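PDB 4KH3: antigen 43 from Escherichia coli, which mediates bacterial self-association and clumping by a Velcro-like mechanism, through the long alpha domain of an autotransporter. Local coordinates for residues A[179-184]-A[198-203]; A[229-234]-A[248-253]; A[235-240]-A[254-259]; A[277-282]-A[292-297]; A[336-341]-A[371-376]. One frame throughout, in Å; residues are numbered along the deposited sequence.

Contact 1 (A[179-184]-A[198-203]); sequences SGMARD and EAHNTR
A182 is bound to the neighbouring strand through both of its backbone polar atoms: its N donates to E198 O at 2.8 Å, and A182 O accepts from H200 N at 2.8 Å. E198 N to G180 O and D184 N to H200 O complete four hydrogen bonds, the parallel pairing of successive coils in a beta-helix; the axes of strands 181-183 and 198-200 diverge by 8°. At the next corner, D184 and N201 lie side by side, pointing the same way. Each turns CG beside its own backbone N (chi1 -48° and -46°), with carboxylate and amide planes nearly parallel and a weak bond from N201 ND2 to D184 OD1 at 3.3 Å. On the face that carries M181 and H200, R183 lays CG against H200 CB, and NH1 meets the edge of the imidazole, 3.9 Å from CD2. T218 on the next coil binds H200 ND1 and helps fix the ring. M181 also reaches this ring, but its methyl is modelled too close to be trusted. On the inner face, with A182 and A199, a water donates to A182 O at 2.9 Å and sits 2.8 Å from T202 OG1.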
# COMPACT_ATOMS: atom_id res chain seq x y z
N SER A 179 9.85 17.36 -14.84
CA SER A 179 9.41 18.53 -15.60
C SER A 179 7.98 18.35 -16.11
O SER A 179 7.37 19.30 -16.60
CB SER A 179 10.31 18.72 -16.81
OG SER A 179 10.24 17.58 -17.66
N GLY A 180 7.47 17.13 -16.03
CA GLY A 180 6.20 16.81 -16.65
C GLY A 180 4.97 17.17 -15.83
O GLY A 180 5.04 17.41 -14.61
N MET A 181 3.83 17.18 -16.50
CA MET A 181 2.57 17.42 -15.82
C MET A 181 1.42 16.55 -16.37
O MET A 181 1.19 16.49 -17.58
CB MET A 181 2.27 18.91 -15.85
CG MET A 181 1.05 19.35 -16.63
SD MET A 181 -0.41 19.25 -15.59
CE MET A 181 0.37 19.36 -13.99
N ALA A 182 0.72 15.87 -15.48
CA ALA A 182 -0.46 15.11 -15.89
C ALA A 182 -1.73 15.67 -15.30
O ALA A 182 -1.87 15.75 -14.08
CB ALA A 182 -0.33 13.65 -15.54
N ARG A 183 -2.66 16.06 -16.16
CA ARG A 183 -3.94 16.59 -15.71
C ARG A 183 -5.10 15.67 -16.06
O ARG A 183 -5.18 15.19 -17.21
CB ARG A 183 -4.17 17.98 -16.31
CG ARG A 183 -5.04 18.86 -15.44
CD ARG A 183 -5.41 20.14 -16.17
NE ARG A 183 -4.32 20.58 -17.03
CZ ARG A 183 -3.31 21.33 -16.62
NH1 ARG A 183 -3.23 21.74 -15.35
NH2 ARG A 183 -2.36 21.68 -17.49
N ASP A 184 -5.98 15.44 -15.09
CA ASP A 184 -7.18 14.61 -15.27
C ASP A 184 -6.80 13.20 -15.67
O ASP A 184 -6.84 12.84 -16.85
CB ASP A 184 -8.15 15.21 -16.29
CG ASP A 184 -8.43 16.70 -16.05
OD1 ASP A 184 -8.61 17.11 -14.89
OD2 ASP A 184 -8.45 17.46 -17.05
N GLU A 198 4.40 16.83 -11.71
CA GLU A 198 3.10 17.21 -11.16
C GLU A 198 1.94 16.34 -11.67
O GLU A 198 1.84 16.05 -12.87
CB GLU A 198 2.79 18.67 -11.48
CG GLU A 198 3.81 19.68 -11.01
CD GLU A 198 3.31 20.51 -9.84
OE1 GLU A 198 2.15 20.32 -9.42
OE2 GLU A 198 4.09 21.36 -9.34
N ALA A 199 1.06 15.94 -10.76
CA ALA A 199 -0.19 15.30 -11.13
C ALA A 199 -1.37 16.09 -10.55
O ALA A 199 -1.48 16.25 -9.34
CB ALA A 199 -0.23 13.85 -10.65
N HIS A 200 -2.23 16.58 -11.44
CA HIS A 200 -3.41 17.33 -11.04
C HIS A 200 -4.66 16.55 -11.39
O HIS A 200 -4.81 16.06 -12.51
CB HIS A 200 -3.44 18.69 -11.73
CG HIS A 200 -2.33 19.61 -11.32
ND1 HIS A 200 -1.76 19.56 -10.07
CD2 HIS A 200 -1.70 20.60 -11.98
CE1 HIS A 200 -0.81 20.48 -9.99
NE2 HIS A 200 -0.75 21.12 -11.14
N ASN A 201 -5.56 16.43 -10.42
CA ASN A 201 -6.86 15.77 -10.62
C ASN A 201 -6.73 14.32 -11.08
O ASN A 201 -6.89 14.00 -12.25
CB ASN A 201 -7.75 16.56 -11.59
CG ASN A 201 -7.78 18.04 -11.27
OD1 ASN A 201 -7.96 18.43 -10.12
ND2 ASN A 201 -7.59 18.87 -12.28
N THR A 202 -6.46 13.44 -10.14
CA THR A 202 -6.26 12.04 -10.43
C THR A 202 -7.31 11.26 -9.67
O THR A 202 -7.50 11.45 -8.47
CB THR A 202 -4.85 11.59 -10.01
OG1 THR A 202 -3.88 12.44 -10.63
CG2 THR A 202 -4.60 10.16 -10.43
N ARG A 203 -8.00 10.39 -10.39
CA ARG A 203 -9.03 9.58 -9.81
C ARG A 203 -8.53 8.14 -9.73
O ARG A 203 -8.30 7.50 -10.74
CB ARG A 203 -10.30 9.68 -10.65
CG ARG A 203 -11.51 9.01 -10.04
CD ARG A 203 -12.64 8.98 -11.03
NE ARG A 203 -13.74 9.93 -10.77
CZ ARG A 203 -14.08 10.92 -11.59
NH1 ARG A 203 -13.41 11.12 -12.72
NH2 ARG A 203 -15.12 11.70 -11.30
O HOH W 1 -3.05 13.26 -13.14

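Contact 2 (A[229-234]-A[248-253]); sequences VIKEGG and QVNAGG. With MLI (malonate ion), chain F.
N250 lays its side chain alongside that of K231, the two reaching the same way, with N250 ND2 4.1 Å from K231 CG. Turning CG beside the backbone N (chi1 -65°) directs the amide toward K231 and a malonate ion, probably taken from the crystallisation liquor. N250 CB lies near I230 O, which accepts the N250 backbone N-H. K231 NZ donates to malonate O8 at 2.9 Å, while N250 ND2 gives weak bonds to both O8 and O9 of the same carboxylate. V229 CG1 touches that carboxylate as well, 3.3 Å from O9; the model puts Q248 NE2 too near O9 for its geometry to be relied on. The ion thus meets a probable positive charge, amide groups and one methyl.

Behind it the strands end together. I230 N donates to Q248 O at 2.7 Å in an almost straight bond (174°), and on the inner face I230 CB packs against V249 CG1. Both chains then enter type II turns, K231 to G234 and N250 to G253. The turns are linked by G233 N donating to G252 O at 2.9 Å, the donor standing well above the carbonyl plane. E232 CB overhangs A251 O, and a water joins E232 N to N250 ND2; a second water spans G234 O and G252 O. G253, with no side chain, passes its CA 3.4 Å from K231 O. Equivalent glycine turns stacked one coil upon the next, where parallel strands change face, are the corners of a beta-helix.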
# COMPACT_ATOMS: atom_id res chain seq x y z
N VAL A 229 0.31 6.82 -2.59
CA VAL A 229 1.50 6.62 -1.77
C VAL A 229 2.39 7.84 -1.87
O VAL A 229 2.84 8.19 -2.96
CB VAL A 229 2.31 5.38 -2.20
CG1 VAL A 229 3.58 5.27 -1.38
CG2 VAL A 229 1.48 4.13 -2.06
N ILE A 230 2.63 8.49 -0.73
CA ILE A 230 3.54 9.63 -0.71
C ILE A 230 4.88 9.21 -0.11
O ILE A 230 4.99 8.99 1.10
CB ILE A 230 2.95 10.79 0.08
CG1 ILE A 230 1.48 11.01 -0.31
CG2 ILE A 230 3.74 12.05 -0.18
CD1 ILE A 230 1.31 11.37 -1.76
N LYS A 231 5.88 9.07 -0.97
CA LYS A 231 7.22 8.70 -0.52
C LYS A 231 7.91 9.87 0.18
O LYS A 231 7.38 11.00 0.21
CB LYS A 231 8.05 8.19 -1.69
CG LYS A 231 7.55 6.84 -2.26
CD LYS A 231 8.52 6.24 -3.26
CE LYS A 231 8.74 4.76 -3.00
NZ LYS A 231 7.47 4.05 -2.67
N GLU A 232 9.07 9.60 0.77
CA GLU A 232 9.85 10.67 1.39
C GLU A 232 10.18 11.78 0.38
O GLU A 232 10.69 11.51 -0.71
CB GLU A 232 11.13 10.11 2.00
CG GLU A 232 12.24 11.14 2.16
CD GLU A 232 13.46 10.57 2.86
OE1 GLU A 232 13.87 9.42 2.56
OE2 GLU A 232 14.01 11.27 3.74
N GLY A 233 9.87 13.02 0.73
CA GLY A 233 10.11 14.13 -0.17
C GLY A 233 8.99 14.38 -1.15
O GLY A 233 9.04 15.32 -1.93
N GLY A 234 7.98 13.51 -1.14
CA GLY A 234 6.81 13.71 -1.96
C GLY A 234 5.76 14.57 -1.27
O GLY A 234 5.71 14.66 -0.04
N GLN A 248 -1.39 6.58 1.94
CA GLN A 248 -0.24 6.19 2.72
C GLN A 248 0.86 7.24 2.59
O GLN A 248 1.34 7.54 1.48
CB GLN A 248 0.26 4.83 2.25
CG GLN A 248 1.51 4.35 2.96
CD GLN A 248 1.84 2.90 2.64
OE1 GLN A 248 0.95 2.05 2.46
NE2 GLN A 248 3.13 2.61 2.55
N VAL A 249 1.24 7.82 3.73
CA VAL A 249 2.27 8.87 3.75
C VAL A 249 3.47 8.37 4.51
O VAL A 249 3.41 8.21 5.73
CB VAL A 249 1.74 10.16 4.40
CG1 VAL A 249 2.76 11.27 4.24
CG2 VAL A 249 0.42 10.56 3.77
N ASN A 250 4.57 8.09 3.81
CA ASN A 250 5.77 7.58 4.45
C ASN A 250 6.46 8.66 5.26
O ASN A 250 6.15 9.85 5.13
CB ASN A 250 6.78 7.07 3.43
CG ASN A 250 6.29 5.88 2.67
OD1 ASN A 250 5.32 5.23 3.08
ND2 ASN A 250 6.95 5.56 1.56
N ALA A 251 7.43 8.22 6.05
CA ALA A 251 8.34 9.11 6.75
C ALA A 251 8.90 10.17 5.80
O ALA A 251 9.38 9.85 4.72
CB ALA A 251 9.46 8.31 7.36
N GLY A 252 8.82 11.43 6.21
CA GLY A 252 9.31 12.54 5.40
C GLY A 252 8.43 12.89 4.21
O GLY A 252 8.82 13.71 3.38
N GLY A 253 7.27 12.26 4.10
CA GLY A 253 6.32 12.61 3.07
C GLY A 253 5.35 13.64 3.61
O GLY A 253 5.22 13.79 4.83
C1 MLI F . 4.93 1.21 0.23
C2 MLI F . 4.90 0.66 -1.16
C3 MLI F . 5.49 2.59 0.38
O6 MLI F . 5.02 1.43 -2.15
O7 MLI F . 4.75 -0.59 -1.31
O8 MLI F . 6.56 2.91 -0.22
O9 MLI F . 4.89 3.43 1.09
O HOH W 2 9.63 6.81 1.34
O HOH W 3 7.80 16.18 1.51

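Contact 3 (A[235-240]-A[254-259]); sequences TAAHTT and KASDVT
H238 and D257 lie side by side on the outer surface, pointing the same way, with imidazole and carboxylate planes only 10° apart. Their nearest polar atoms, H238 NE2 and D257 OD2, are 3.3 Å apart, but the angle is too poor for a hydrogen bond; the touch is chiefly van der Waals, with H238 CD2 3.5 Å from D257 CB. H238 also touches E219 of the preceding coil, and a malonate lies near its side chain.

What sets the pair in register is the backbone. A236 N donates to K254 O at 2.8 Å, S256 N to A236 O and H238 N to S256 O; past the bend, T259 N donates to T239 O at 2.7 Å. T240 and T259 run in parallel, OG1 of T240 resting on T259 CB. Inward, A236 CB meets A255 CB at 4.1 Å, while T239 CB approaches V258 CG2. T239 OG1 turns into the interior and is bound by Q228 OE1. Outward again, S256 holds OG between its backbone N and carbonyl carbon (chi1 47°), 4.0 Å from A237 CB. Residues held in register coil upon coil, bending at the same place, mark a parallel beta-helix.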
# COMPACT_ATOMS: atom_id res chain seq x y z
N THR A 235 4.89 15.18 -2.06
CA THR A 235 3.90 16.09 -1.53
C THR A 235 2.54 15.80 -2.14
O THR A 235 2.42 15.57 -3.35
CB THR A 235 4.29 17.57 -1.83
OG1 THR A 235 5.62 17.81 -1.36
CG2 THR A 235 3.35 18.54 -1.15
N ALA A 236 1.51 15.81 -1.30
CA ALA A 236 0.14 15.75 -1.78
C ALA A 236 -0.66 16.87 -1.14
O ALA A 236 -0.49 17.18 0.04
CB ALA A 236 -0.49 14.41 -1.45
N ALA A 237 -1.54 17.49 -1.92
CA ALA A 237 -2.45 18.50 -1.40
C ALA A 237 -3.84 18.22 -1.96
O ALA A 237 -3.98 17.98 -3.15
CB ALA A 237 -1.99 19.89 -1.81
N HIS A 238 -4.83 18.24 -1.08
CA HIS A 238 -6.22 18.02 -1.47
C HIS A 238 -6.46 16.59 -1.89
O HIS A 238 -6.92 16.31 -2.98
CB HIS A 238 -6.68 19.03 -2.54
CG HIS A 238 -6.61 20.45 -2.09
ND1 HIS A 238 -5.69 21.35 -2.60
CD2 HIS A 238 -7.29 21.11 -1.13
CE1 HIS A 238 -5.84 22.52 -1.99
NE2 HIS A 238 -6.80 22.40 -1.09
N THR A 239 -6.15 15.66 -1.01
CA THR A 239 -6.49 14.28 -1.24
C THR A 239 -7.85 14.03 -0.62
O THR A 239 -8.18 14.57 0.43
CB THR A 239 -5.43 13.34 -0.64
OG1 THR A 239 -4.26 13.36 -1.47
CG2 THR A 239 -5.94 11.91 -0.51
N THR A 240 -8.65 13.22 -1.30
CA THR A 240 -9.89 12.75 -0.73
C THR A 240 -9.78 11.24 -0.68
O THR A 240 -9.49 10.61 -1.69
CB THR A 240 -11.10 13.18 -1.59
OG1 THR A 240 -11.25 14.60 -1.50
CG2 THR A 240 -12.37 12.52 -1.11
N LYS A 254 4.66 14.35 2.73
CA LYS A 254 3.70 15.35 3.19
C LYS A 254 2.37 15.26 2.45
O LYS A 254 2.33 15.07 1.24
CB LYS A 254 4.30 16.76 3.06
CG LYS A 254 3.35 17.84 3.53
CD LYS A 254 3.97 19.23 3.45
CE LYS A 254 3.04 20.25 4.10
NZ LYS A 254 3.49 21.65 3.86
N ALA A 255 1.28 15.39 3.20
CA ALA A 255 -0.06 15.46 2.63
C ALA A 255 -0.88 16.45 3.43
O ALA A 255 -1.09 16.26 4.62
CB ALA A 255 -0.73 14.10 2.64
N SER A 256 -1.34 17.51 2.78
CA SER A 256 -2.18 18.49 3.42
C SER A 256 -3.57 18.52 2.78
O SER A 256 -3.74 18.10 1.63
CB SER A 256 -1.53 19.87 3.34
OG SER A 256 -1.06 20.14 2.03
N ASP A 257 -4.54 19.02 3.54
CA ASP A 257 -5.93 19.13 3.09
C ASP A 257 -6.47 17.77 2.69
O ASP A 257 -7.14 17.62 1.66
CB ASP A 257 -6.06 20.15 1.96
CG ASP A 257 -5.96 21.57 2.46
OD1 ASP A 257 -6.58 21.88 3.49
OD2 ASP A 257 -5.25 22.38 1.82
N VAL A 258 -6.17 16.79 3.52
CA VAL A 258 -6.69 15.46 3.32
C VAL A 258 -8.11 15.42 3.83
O VAL A 258 -8.36 15.68 5.00
CB VAL A 258 -5.84 14.43 4.08
CG1 VAL A 258 -6.49 13.06 4.03
CG2 VAL A 258 -4.42 14.40 3.51
N THR A 259 -9.06 15.14 2.94
CA THR A 259 -10.43 14.89 3.36
C THR A 259 -10.62 13.39 3.44
O THR A 259 -10.70 12.71 2.42
CB THR A 259 -11.44 15.49 2.39
OG1 THR A 259 -11.27 16.91 2.34
CG2 THR A 259 -12.85 15.17 2.83

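Contact 4 (A[277-282]-A[292-297]); sequences TNRLGA and NVVLEN
A tight beta-hairpin turn, type I from N278 to G281, leans on N292, V294 and E296 where the chain returns from the hairpin. The turn is closed by N278 N to G281 O and by G281 N to N278 O, and N278 OD1 adds an Asx turn by accepting from L280 N at 2.8 Å. The other end of that amide crosses the contact: N278 ND2 donates to N292 O at 2.8 Å, with the acceptor lying in the amide plane. The same ND2 binds a water that also takes the N-H of V294, which gives this buried nitrogen two acceptors.

Strands 273-278, 281-286 and 289-291 form an antiparallel excursion inserted on one side of the otherwise parallel beta-helix; parallel pairing resumes with 289-291 and continues in 294-295. Further along, R279 grips E296 side-on, NH2 reaching OE1 at 2.8 Å in a nearly straight line (177°) and NE reaching OE2 at 3.3 Å. Both oxygens are met on their syn side, NH2 clearly tilted out of the carboxylate plane. D315 shares R279 NH2, so the guanidinium probably offsets two neighbouring acids, while G263 N holds E296 OE2. V294 CG1 lies over one guanidinium face, toward its rim, and V294 CG2 meets L280 CD1 at 3.7 Å, the side chains crossing at about a right angle. N292, modelled in two conformers, sends ND2 toward A282 O, though the modelled distance is doubtfully short.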
# COMPACT_ATOMS: atom_id res chain seq x y z
N THR A 277 -9.20 16.72 7.52
CA THR A 277 -10.39 16.44 8.31
C THR A 277 -10.83 15.01 8.10
O THR A 277 -10.73 14.47 7.00
CB THR A 277 -11.58 17.34 7.92
OG1 THR A 277 -11.71 17.35 6.49
CG2 THR A 277 -11.35 18.75 8.42
N ASN A 278 -11.31 14.38 9.15
CA ASN A 278 -11.94 13.08 8.99
C ASN A 278 -13.35 13.20 9.52
O ASN A 278 -13.83 14.31 9.76
CB ASN A 278 -11.14 11.97 9.68
CG ASN A 278 -10.80 12.30 11.12
OD1 ASN A 278 -11.64 12.80 11.88
ND2 ASN A 278 -9.56 12.01 11.52
N ARG A 279 -14.00 12.06 9.73
CA ARG A 279 -15.39 12.07 10.16
C ARG A 279 -15.53 12.55 11.61
O ARG A 279 -16.64 12.68 12.11
CB ARG A 279 -16.02 10.68 9.99
CG ARG A 279 -15.37 9.57 10.81
CD ARG A 279 -16.26 8.33 10.75
NE ARG A 279 -15.60 7.11 11.20
CZ ARG A 279 -15.52 6.72 12.47
NH1 ARG A 279 -16.05 7.47 13.43
NH2 ARG A 279 -14.91 5.58 12.78
N LEU A 280 -14.41 12.82 12.27
CA LEU A 280 -14.45 13.31 13.64
C LEU A 280 -13.93 14.74 13.73
O LEU A 280 -13.85 15.30 14.82
CB LEU A 280 -13.64 12.40 14.56
CG LEU A 280 -14.24 11.02 14.81
CD1 LEU A 280 -13.55 10.32 15.98
CD2 LEU A 280 -15.74 11.13 15.06
N GLY A 281 -13.58 15.33 12.59
CA GLY A 281 -13.14 16.71 12.57
C GLY A 281 -11.70 16.85 12.13
O GLY A 281 -11.14 15.94 11.50
N ALA A 282 -11.09 17.98 12.46
CA ALA A 282 -9.70 18.23 12.11
C ALA A 282 -8.80 17.19 12.76
O ALA A 282 -9.11 16.70 13.85
CB ALA A 282 -9.28 19.62 12.53
N ASN A 292 -6.22 13.29 16.76
CA ASN A 292 -7.52 12.97 16.16
C ASN A 292 -7.43 12.10 14.91
O ASN A 292 -8.28 12.15 14.02
CB ASN A 292 -8.35 14.24 15.88
CG ASN A 292 -9.82 13.92 15.59
OD1 ASN A 292 -10.37 12.94 16.11
ND2 ASN A 292 -10.44 14.74 14.75
N VAL A 293 -6.38 11.29 14.84
CA VAL A 293 -6.26 10.34 13.76
C VAL A 293 -7.35 9.27 13.90
O VAL A 293 -7.57 8.72 14.98
CB VAL A 293 -4.84 9.73 13.70
CG1 VAL A 293 -4.81 8.53 12.78
CG2 VAL A 293 -3.83 10.79 13.24
N VAL A 294 -8.07 9.01 12.81
CA VAL A 294 -9.07 7.95 12.81
C VAL A 294 -8.55 6.84 11.92
O VAL A 294 -8.15 7.08 10.77
CB VAL A 294 -10.44 8.46 12.31
CG1 VAL A 294 -11.38 7.29 11.94
CG2 VAL A 294 -11.07 9.37 13.35
N LEU A 295 -8.56 5.62 12.46
CA LEU A 295 -7.94 4.48 11.81
C LEU A 295 -8.93 3.35 11.60
O LEU A 295 -9.34 2.70 12.56
CB LEU A 295 -6.80 3.96 12.68
CG LEU A 295 -5.63 4.90 12.95
CD1 LEU A 295 -4.71 4.26 14.00
CD2 LEU A 295 -4.89 5.18 11.66
N GLU A 296 -9.30 3.10 10.35
CA GLU A 296 -10.19 1.99 10.04
C GLU A 296 -9.88 1.44 8.65
O GLU A 296 -9.17 2.08 7.88
CB GLU A 296 -11.65 2.45 10.14
CG GLU A 296 -11.95 3.72 9.35
CD GLU A 296 -13.22 4.43 9.82
OE1 GLU A 296 -13.87 3.97 10.79
OE2 GLU A 296 -13.57 5.47 9.22
N ASN A 297 -10.39 0.25 8.35
CA ASN A 297 -10.32 -0.31 6.99
C ASN A 297 -8.93 -0.44 6.41
O ASN A 297 -8.73 -0.19 5.22
CB ASN A 297 -11.14 0.52 6.02
CG ASN A 297 -12.55 0.06 5.92
OD1 ASN A 297 -12.89 -1.03 6.40
ND2 ASN A 297 -13.39 0.86 5.27
O HOH W 4 -7.29 10.71 10.32

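Contact 5 (A[336-341]-A[371-376])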
# COMPACT_ATOMS: atom_id res chain seq x y z
N GLY A 336 -13.20 -4.30 16.36
CA GLY A 336 -12.38 -4.61 15.21
C GLY A 336 -11.04 -3.89 15.22
O GLY A 336 -10.20 -4.14 14.36
N GLY A 337 -10.85 -3.00 16.19
CA GLY A 337 -9.61 -2.26 16.30
C GLY A 337 -8.47 -3.11 16.80
O GLY A 337 -8.66 -4.00 17.62
N VAL A 338 -7.26 -2.83 16.30
CA VAL A 338 -6.08 -3.61 16.65
C VAL A 338 -5.03 -2.76 17.36
O VAL A 338 -4.77 -1.61 16.97
CB VAL A 338 -5.46 -4.24 15.40
CG1 VAL A 338 -4.04 -4.68 15.66
CG2 VAL A 338 -6.31 -5.41 14.93
N LEU A 339 -4.42 -3.31 18.41
CA LEU A 339 -3.42 -2.58 19.17
C LEU A 339 -2.10 -3.35 19.23
O LEU A 339 -2.08 -4.53 19.56
CB LEU A 339 -3.94 -2.29 20.58
CG LEU A 339 -2.99 -1.57 21.54
CD1 LEU A 339 -2.86 -0.10 21.20
CD2 LEU A 339 -3.45 -1.74 22.98
N LEU A 340 -1.02 -2.68 18.88
CA LEU A 340 0.33 -3.23 19.02
C LEU A 340 1.11 -2.31 19.94
O LEU A 340 1.34 -1.15 19.62
CB LEU A 340 1.04 -3.29 17.66
CG LEU A 340 0.30 -3.96 16.50
CD1 LEU A 340 1.13 -3.88 15.24
CD2 LEU A 340 -0.01 -5.40 16.85
N ALA A 341 1.53 -2.81 21.09
CA ALA A 341 2.23 -1.98 22.05
C ALA A 341 3.24 -2.82 22.81
O ALA A 341 3.13 -4.04 22.82
CB ALA A 341 1.24 -1.33 23.00
N LYS A 371 -8.22 -10.48 18.74
CA LYS A 371 -7.51 -11.07 17.61
C LYS A 371 -6.85 -9.98 16.76
O LYS A 371 -7.49 -9.00 16.38
CB LYS A 371 -8.46 -11.93 16.76
CG LYS A 371 -7.77 -12.67 15.62
CD LYS A 371 -8.60 -13.84 15.13
CE LYS A 371 -7.83 -14.72 14.14
NZ LYS A 371 -8.57 -15.97 13.80
N GLY A 372 -5.56 -10.15 16.51
CA GLY A 372 -4.79 -9.16 15.77
C GLY A 372 -3.91 -8.30 16.65
O GLY A 372 -2.81 -7.91 16.24
N SER A 373 -4.38 -8.00 17.86
CA SER A 373 -3.62 -7.18 18.79
C SER A 373 -2.47 -7.95 19.43
O SER A 373 -2.56 -9.16 19.64
CB SER A 373 -4.54 -6.61 19.87
OG SER A 373 -5.52 -5.78 19.30
N SER A 374 -1.39 -7.25 19.75
CA SER A 374 -0.28 -7.90 20.44
C SER A 374 0.44 -6.96 21.41
O SER A 374 0.62 -5.78 21.13
CB SER A 374 0.70 -8.53 19.45
OG SER A 374 1.46 -7.54 18.77
N PHE A 375 0.84 -7.50 22.56
CA PHE A 375 1.55 -6.75 23.58
C PHE A 375 2.83 -7.48 23.92
O PHE A 375 2.85 -8.71 23.94
CB PHE A 375 0.69 -6.60 24.83
CG PHE A 375 1.36 -5.89 25.97
CD1 PHE A 375 1.49 -4.51 25.97
CD2 PHE A 375 1.85 -6.60 27.06
CE1 PHE A 375 2.10 -3.86 27.03
CE2 PHE A 375 2.45 -5.95 28.12
CZ PHE A 375 2.58 -4.58 28.10
N THR A 376 3.90 -6.74 24.13
CA THR A 376 5.16 -7.34 24.52
C THR A 376 5.54 -6.83 25.90
O THR A 376 5.63 -5.63 26.13
CB THR A 376 6.27 -7.05 23.50
OG1 THR A 376 5.81 -7.37 22.19
CG2 THR A 376 7.53 -7.86 23.81
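L340 and A341 pair in parallel with S374 and F375, the axes of strands 338-341 and 374-376 passing 5.0 Å apart at 13°. L339 O accepts from S374 N at 2.8 Å, A341 N donates to S374 O, and A341 O accepts from T376 N at 3.1 Å. At the beginning of the pairing a side chain stands in for a carbonyl: S373 turns OG beside its own backbone N (chi1 -62°) and takes the N-H of L339 at 2.8 Å in a fairly straight bond (165°). S373 is buried, and this bond gives its hydroxyl a definite partner; S373 CB also lies close to L339 O.

V338 lies over the turn just before, CG1 3.5 Å from G372 O and CG2 near K371 O. On the same outer side the CD2 branch of L340 reaches across to S374, 3.2 Å from its OG. The opposite face is the apolar interior. There F375, its CG anti to the backbone N, brings CD1 to 3.6 Å from A341 O, an oblique approach, and A341 CB also borders the ring. F393 on the next coil meets this ring with the planes well inclined, and I359, L367 and L369 pack around it from neighbouring strands. A polar or mixed outer face, a hydrophobic inner one and aromatic rings in contact between successive coils are features of a beta-helix core.

Overall arrangement
From the N terminus, contact 1 comes first, closing one coil by pairing strand 181-188 with 198-205. Contacts 2 and 3 open next and cross: 229-234 and 235-240 precede 248-253 and 254-259, so both belong to one coil-to-coil step, seen at a corner and on the face that follows. They touch where G234 O meets K254 N at 3.0 Å. Contact 4 follows in series and closes the antiparallel excursion formed by strands 273-278, 281-286 and 289-291; it joins contact 3 through V258 O and T277 N, 2.8 Å apart. Contact 5 spans a longer loop containing the excursion 346-370, and its centre lies about 39 Å from that of contact 1, across the chain's middle.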